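Local coordinates for ribosome-associated protein Y (PSrp-1) (Clostridium acetobutylicum, PDB 3KA5), which probably pairs 70S ribosomes into translationally inactive 100S dimers in stationary phase, the fragment here being the C-terminal domain of the long form of the factor, at residues I10-E15 and V31-D36; L20-L25 and N41-R46. One frame throughout, in Å; residues are numbered along the deposited sequence.

Contact 1 of 2, residues I10-E15 and V31-D36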
loop_
_atom_site.group_PDB
_atom_site.type_symbol
_atom_site.label_atom_id
_atom_site.label_comp_id
_atom_site.label_asym_id
_atom_site.label_seq_id
_atom_site.Cartn_x
_atom_site.Cartn_y
_atom_site.Cartn_z
ATOM N N ILE B 10 4.626 8.516 -9.471
ATOM C CA ILE B 10 3.639 9.541 -9.783
ATOM C C ILE B 10 2.675 9.226 -10.921
ATOM O O ILE B 10 1.483 9.492 -10.819
ATOM C CB ILE B 10 4.344 10.878 -10.101
ATOM C CG1 ILE B 10 5.204 11.302 -8.906
ATOM C CG2 ILE B 10 3.314 11.936 -10.452
ATOM C CD1 ILE B 10 5.993 12.598 -9.120
ATOM N N LYS B 11 3.196 8.659 -12.000
ATOM C CA LYS B 11 2.385 8.348 -13.170
ATOM C C LYS B 11 1.748 6.963 -13.131
ATOM O O LYS B 11 2.339 6.007 -12.623
ATOM C CB LYS B 11 3.251 8.507 -14.422
ATOM C CG LYS B 11 3.909 9.883 -14.477
ATOM C CD LYS B 11 5.015 9.979 -15.515
ATOM C CE LYS B 11 4.473 10.192 -16.912
ATOM N NZ LYS B 11 5.583 10.480 -17.868
ATOM N N PRO B 12 0.524 6.842 -13.669
ATOM C CA PRO B 12 -0.215 5.575 -13.707
ATOM C C PRO B 12 0.533 4.497 -14.475
ATOM O O PRO B 12 1.235 4.787 -15.447
ATOM C CB PRO B 12 -1.518 5.955 -14.407
ATOM C CG PRO B 12 -1.695 7.393 -14.038
ATOM C CD PRO B 12 -0.298 7.935 -14.211
HETATM N N MSE B 13 0.385 3.251 -14.035
HETATM C CA MSE B 13 1.030 2.130 -14.697
HETATM C C MSE B 13 0.215 0.862 -14.508
HETATM O O MSE B 13 -0.709 0.823 -13.700
HETATM C CB MSE B 13 2.446 1.921 -14.157
HETATM C CG MSE B 13 2.530 1.688 -12.669
HETATM SE SE MSE B 13 4.348 1.281 -12.146
HETATM C CE MSE B 13 5.076 3.059 -12.126
ATOM N N SER B 14 0.563 -0.171 -15.269
ATOM C CA SER B 14 -0.134 -1.449 -15.201
ATOM C C SER B 14 0.369 -2.233 -14.004
ATOM O O SER B 14 1.472 -1.986 -13.512
ATOM C CB SER B 14 0.135 -2.260 -16.468
ATOM O OG SER B 14 1.477 -2.718 -16.485
ATOM N N GLU B 15 -0.426 -3.189 -13.539
ATOM C CA GLU B 15 -0.011 -3.990 -12.397
ATOM C C GLU B 15 1.284 -4.749 -12.694
ATOM O O GLU B 15 2.122 -4.913 -11.808
ATOM C CB GLU B 15 -1.127 -4.962 -11.991
ATOM C CG GLU B 15 -1.669 -5.812 -13.124
ATOM C CD GLU B 15 -2.828 -6.687 -12.686
ATOM O OE1 GLU B 15 -3.815 -6.141 -12.152
ATOM O OE2 GLU B 15 -2.751 -7.919 -12.878
ATOM N N VAL B 31 3.322 1.084 -3.986
ATOM C CA VAL B 31 2.054 1.785 -4.160
ATOM C C VAL B 31 2.052 2.457 -5.524
ATOM O O VAL B 31 3.026 3.109 -5.898
ATOM C CB VAL B 31 1.872 2.875 -3.073
ATOM C CG1 VAL B 31 0.508 3.531 -3.212
ATOM C CG2 VAL B 31 2.044 2.261 -1.691
ATOM N N PHE B 32 0.966 2.310 -6.272
ATOM C CA PHE B 32 0.904 2.923 -7.592
ATOM C C PHE B 32 -0.517 3.223 -8.040
ATOM O O PHE B 32 -1.486 2.683 -7.503
ATOM C CB PHE B 32 1.577 2.010 -8.626
ATOM C CG PHE B 32 0.791 0.760 -8.946
ATOM C CD1 PHE B 32 0.173 0.612 -10.179
ATOM C CD2 PHE B 32 0.676 -0.270 -8.012
ATOM C CE1 PHE B 32 -0.555 -0.541 -10.485
ATOM C CE2 PHE B 32 -0.049 -1.428 -8.307
ATOM C CZ PHE B 32 -0.664 -1.562 -9.547
ATOM N N GLN B 33 -0.628 4.100 -9.027
ATOM C CA GLN B 33 -1.919 4.463 -9.593
ATOM C C GLN B 33 -2.126 3.470 -10.729
ATOM O O GLN B 33 -1.381 3.493 -11.703
ATOM C CB GLN B 33 -1.855 5.888 -10.149
ATOM C CG GLN B 33 -3.082 6.327 -10.921
ATOM C CD GLN B 33 -4.213 6.754 -10.019
ATOM O OE1 GLN B 33 -4.731 5.961 -9.234
ATOM N NE2 GLN B 33 -4.605 8.019 -10.123
ATOM N N ASN B 34 -3.109 2.586 -10.594
ATOM C CA ASN B 34 -3.379 1.589 -11.625
ATOM C C ASN B 34 -4.000 2.282 -12.832
ATOM O O ASN B 34 -5.072 2.872 -12.727
ATOM C CB ASN B 34 -4.340 0.520 -11.093
ATOM C CG ASN B 34 -4.449 -0.677 -12.017
ATOM O OD1 ASN B 34 -4.532 -0.525 -13.232
ATOM N ND2 ASN B 34 -4.456 -1.877 -11.444
ATOM N N GLY B 35 -3.323 2.206 -13.974
ATOM C CA GLY B 35 -3.827 2.848 -15.174
ATOM C C GLY B 35 -5.057 2.191 -15.775
ATOM O O GLY B 35 -5.704 2.766 -16.647
ATOM N N ASP B 36 -5.379 0.989 -15.312
ATOM C CA ASP B 36 -6.536 0.256 -15.817
ATOM C C ASP B 36 -7.828 0.696 -15.140
ATOM O O ASP B 36 -8.874 0.779 -15.779
ATOM C CB ASP B 36 -6.333 -1.250 -15.606
ATOM C CG ASP B 36 -7.566 -2.068 -15.958
ATOM O OD1 ASP B 36 -8.563 -2.014 -15.204
ATOM O OD2 ASP B 36 -7.538 -2.769 -16.994
HETATM O O HOH W 1 1.792 5.105 -10.027
HETATM O O HOH W 2 -3.007 -3.063 -14.631
HETATM O O HOH W 3 -4.981 -4.081 -13.058
#

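Contact 2 of 2, residues L20-L25 and N41-R46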
loop_
_atom_site.group_PDB
_atom_site.type_symbol
_atom_site.label_atom_id
_atom_site.label_comp_id
_atom_site.label_asym_id
_atom_site.label_seq_id
_atom_site.Cartn_x
_atom_site.Cartn_y
_atom_site.Cartn_z
ATOM N N LEU B 20 7.280 -5.264 -11.733
ATOM C CA LEU B 20 8.634 -5.150 -12.269
ATOM C C LEU B 20 9.382 -4.022 -11.558
ATOM O O LEU B 20 10.522 -4.195 -11.125
ATOM C CB LEU B 20 8.563 -4.883 -13.777
ATOM C CG LEU B 20 9.850 -4.669 -14.578
ATOM C CD1 LEU B 20 10.828 -5.812 -14.343
ATOM C CD2 LEU B 20 9.484 -4.561 -16.062
ATOM N N GLU B 21 8.727 -2.869 -11.441
ATOM C CA GLU B 21 9.313 -1.708 -10.770
ATOM C C GLU B 21 9.650 -2.018 -9.323
ATOM O O GLU B 21 10.711 -1.632 -8.817
ATOM C CB GLU B 21 8.340 -0.527 -10.804
ATOM C CG GLU B 21 8.296 0.206 -12.121
ATOM C CD GLU B 21 9.625 0.838 -12.461
ATOM O OE1 GLU B 21 10.188 1.538 -11.596
ATOM O OE2 GLU B 21 10.107 0.639 -13.588
HETATM N N MSE B 22 8.740 -2.706 -8.642
HETATM C CA MSE B 22 8.985 -3.042 -7.250
HETATM C C MSE B 22 10.262 -3.854 -7.133
HETATM O O MSE B 22 11.078 -3.611 -6.246
HETATM C CB MSE B 22 7.811 -3.830 -6.661
HETATM C CG MSE B 22 8.052 -4.291 -5.236
HETATM SE SE MSE B 22 6.511 -5.273 -4.582
HETATM C CE MSE B 22 6.430 -6.633 -5.931
ATOM N N GLU B 23 10.449 -4.810 -8.036
ATOM C CA GLU B 23 11.644 -5.640 -8.001
ATOM C C GLU B 23 12.919 -4.893 -8.396
ATOM O O GLU B 23 13.959 -5.050 -7.753
ATOM C CB GLU B 23 11.456 -6.859 -8.901
ATOM C CG GLU B 23 10.401 -7.819 -8.391
ATOM C CD GLU B 23 10.743 -8.362 -7.017
ATOM O OE1 GLU B 23 11.866 -8.883 -6.851
ATOM O OE2 GLU B 23 9.895 -8.270 -6.106
ATOM N N LEU B 24 12.841 -4.086 -9.450
ATOM C CA LEU B 24 13.999 -3.326 -9.921
ATOM C C LEU B 24 14.476 -2.345 -8.862
ATOM O O LEU B 24 15.675 -2.097 -8.730
ATOM C CB LEU B 24 13.647 -2.553 -11.199
ATOM C CG LEU B 24 13.380 -3.374 -12.465
ATOM C CD1 LEU B 24 12.818 -2.473 -13.560
ATOM C CD2 LEU B 24 14.663 -4.034 -12.925
ATOM N N LEU B 25 13.531 -1.793 -8.108
ATOM C CA LEU B 25 13.844 -0.820 -7.064
ATOM C C LEU B 25 14.195 -1.456 -5.720
ATOM O O LEU B 25 14.688 -0.778 -4.813
ATOM C CB LEU B 25 12.675 0.143 -6.905
ATOM C CG LEU B 25 12.400 0.987 -8.154
ATOM C CD1 LEU B 25 11.056 1.689 -8.012
ATOM C CD2 LEU B 25 13.534 1.995 -8.360
ATOM N N ASN B 41 -3.468 1.270 -6.112
ATOM C CA ASN B 41 -3.366 -0.143 -5.771
ATOM C C ASN B 41 -2.008 -0.347 -5.110
ATOM O O ASN B 41 -1.146 0.534 -5.155
ATOM C CB ASN B 41 -3.409 -1.015 -7.027
ATOM C CG ASN B 41 -4.796 -1.125 -7.641
ATOM O OD1 ASN B 41 -5.766 -0.515 -7.182
ATOM N ND2 ASN B 41 -4.892 -1.920 -8.695
ATOM N N VAL B 42 -1.813 -1.516 -4.517
ATOM C CA VAL B 42 -0.550 -1.842 -3.875
ATOM C C VAL B 42 -0.159 -3.274 -4.223
ATOM O O VAL B 42 -0.941 -4.201 -4.011
ATOM C CB VAL B 42 -0.655 -1.724 -2.336
ATOM C CG1 VAL B 42 0.700 -2.005 -1.693
ATOM C CG2 VAL B 42 -1.146 -0.324 -1.952
ATOM N N VAL B 43 1.029 -3.456 -4.789
ATOM C CA VAL B 43 1.494 -4.798 -5.100
ATOM C C VAL B 43 2.518 -5.137 -4.034
ATOM O O VAL B 43 3.142 -4.246 -3.455
ATOM C CB VAL B 43 2.145 -4.915 -6.513
ATOM C CG1 VAL B 43 1.071 -4.892 -7.582
ATOM C CG2 VAL B 43 3.132 -3.788 -6.746
ATOM N N TYR B 44 2.674 -6.422 -3.753
ATOM C CA TYR B 44 3.622 -6.855 -2.742
ATOM C C TYR B 44 4.051 -8.284 -3.021
ATOM O O TYR B 44 3.404 -8.998 -3.786
ATOM C CB TYR B 44 2.986 -6.743 -1.348
ATOM C CG TYR B 44 1.798 -7.659 -1.140
ATOM C CD1 TYR B 44 1.956 -8.916 -0.559
ATOM C CD2 TYR B 44 0.524 -7.283 -1.557
ATOM C CE1 TYR B 44 0.869 -9.780 -0.395
ATOM C CE2 TYR B 44 -0.571 -8.143 -1.402
ATOM C CZ TYR B 44 -0.388 -9.385 -0.822
ATOM O OH TYR B 44 -1.462 -10.239 -0.672
ATOM N N LYS B 45 5.156 -8.692 -2.413
ATOM C CA LYS B 45 5.663 -10.041 -2.599
ATOM C C LYS B 45 5.231 -10.875 -1.402
ATOM O O LYS B 45 5.434 -10.478 -0.258
ATOM C CB LYS B 45 7.190 -10.020 -2.705
ATOM C CG LYS B 45 7.788 -11.330 -3.184
ATOM C CD LYS B 45 9.219 -11.145 -3.657
ATOM C CE LYS B 45 9.704 -12.386 -4.381
ATOM N NZ LYS B 45 11.060 -12.190 -4.964
ATOM N N ARG B 46 4.616 -12.021 -1.670
ATOM C CA ARG B 46 4.158 -12.902 -0.603
ATOM C C ARG B 46 4.978 -14.185 -0.528
ATOM O O ARG B 46 5.347 -14.755 -1.555
ATOM C CB ARG B 46 2.673 -13.233 -0.799
ATOM C CG ARG B 46 2.224 -13.272 -2.252
ATOM C CD ARG B 46 0.724 -13.535 -2.384
ATOM N NE ARG B 46 0.400 -14.961 -2.376
ATOM C CZ ARG B 46 -0.837 -15.451 -2.426
ATOM N NH1 ARG B 46 -1.881 -14.635 -2.485
ATOM N NH2 ARG B 46 -1.030 -16.761 -2.423
#

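Contact 1 of 2, residues I10-E15 and V31-D36
Met13, a selenomethionine, lays its side chain across one end of the Phe32 ring, with its CG 3.6 Å from Phe32 CD1. The first torsion of Met13 (chi1 58°) sets CG between the backbone N and the carbonyl carbon, and together with the extended second torsion it brings SE to 5.4 Å from the centroid of the Phe32 ring, an oblique Met-aromatic contact. The carbonyl of the same residue reaches the ring differently: Met13 O lies in the ring plane at its edge, 3.5 Å from Phe32 CE1, where the partly positive ring hydrogens suit an oxygen. Further round, Phe32 CZ meets Glu15 CA obliquely.

Here the connection between strand 2-6 and helix 15-25 crosses strand 29-34 near Asn34, on an outer strand of the three-stranded antiparallel sheet within this chain, and makes a single beta bridge, Met13 with Asn34. Two backbone bonds bracket the bridge: Met13 N donates to Gln33 O at 2.9 Å, and Gly35 N donates to Met13 O at 3.0 Å. Beside it, Pro12 and the aliphatic part of Gln33 lie side by side and point the same way, CG to CG.

Water extends the pairing at both ends. One molecule joins Lys11 O to Gln33 N; another takes the N-H of Glu15 and donates, at a longer distance, to Asn34 OD1. That amide oxygen also accepts from Asp36 N at 2.7 Å, closing an Asx turn over Asn34-Asp36. Ser14 caps the following helix, its OG bonded to Glu17 N. A third water links Glu15 OE1 with Asn34 ND2, whereas Glu15 OE2 forms a salt bridge with Lys4 of the second subunit.

Contact 2 of 2, residues L20-L25 and N41-R46
The van der Waals part of this helix-on-sheet contact is Met22 against the backbone of Val43 and Tyr44. The selenomethionine leaves the helix with CG anti to the backbone N (chi1 176°), extended as far as SE, then bent at the last torsion. The extension carries SE to the strand, 3.8 Å from Tyr44 CA and 3.7 Å from Val43 O, and the bend sets the terminal CE beside the Tyr44 carbonyl carbon. Val43, whose side chain projects toward the helix, gives a looser van der Waals contact, its CG2 4.3 Å from Met22 SE. The Tyr44 ring belongs to the opposite side of the strand, so the helix meets the backbone of this residue and not its aromatic group.

The segment axes come within 9.2 Å at an angle of 53°, a separation that the long Met22 side chain spans. Around this contact, Phe30 and Tyr51 from the neighbouring strands pack against Met22, while Ala18 and Val19 of the same helix reach Val43, building the domain's core between helix 15-25 and one face of the sheet.

Charge takes over beyond this core. Glu23 bends at its second torsion (chi2 -60°) and meets the outstretched Lys45 chain at about a right angle. Its two carboxylate oxygens find different parts of the lysine: OE1 forms a long salt bridge with Lys45 NZ at 3.9 Å, and OE2 lies 3.8 Å from Lys45 CD, a methylene.

A long, buried methionine-type side chain, packed on the strand without a polar bond, and a long ion pair outside it imply that helix and strand are joined here chiefly by dispersion and burial, with electrostatics probably adding only a modest attraction at the solvent-facing margin.

Contacts 1 and 2 are centred about 12 Å apart and share one sheet, since strands 29-34 and 39-45 are antiparallel neighbours. Contact 1 joins the segment leading into helix 15-25 to strand 29-34, and contact 2 seats a later part of that helix on the middle strand. The two are directly joined: Phe32 O and Asn41 N lie 2.8 Å apart, a probable backbone hydrogen bond, and Phe32 CE2 packs 3.7 Å from Val43 CG1, making the core continuous beneath the helix. Both contacts also reach the dimer interface, where Val31 of contact 1 packs on Val42 of the second subunit and Val42 of contact 2 on Val31 of that subunit.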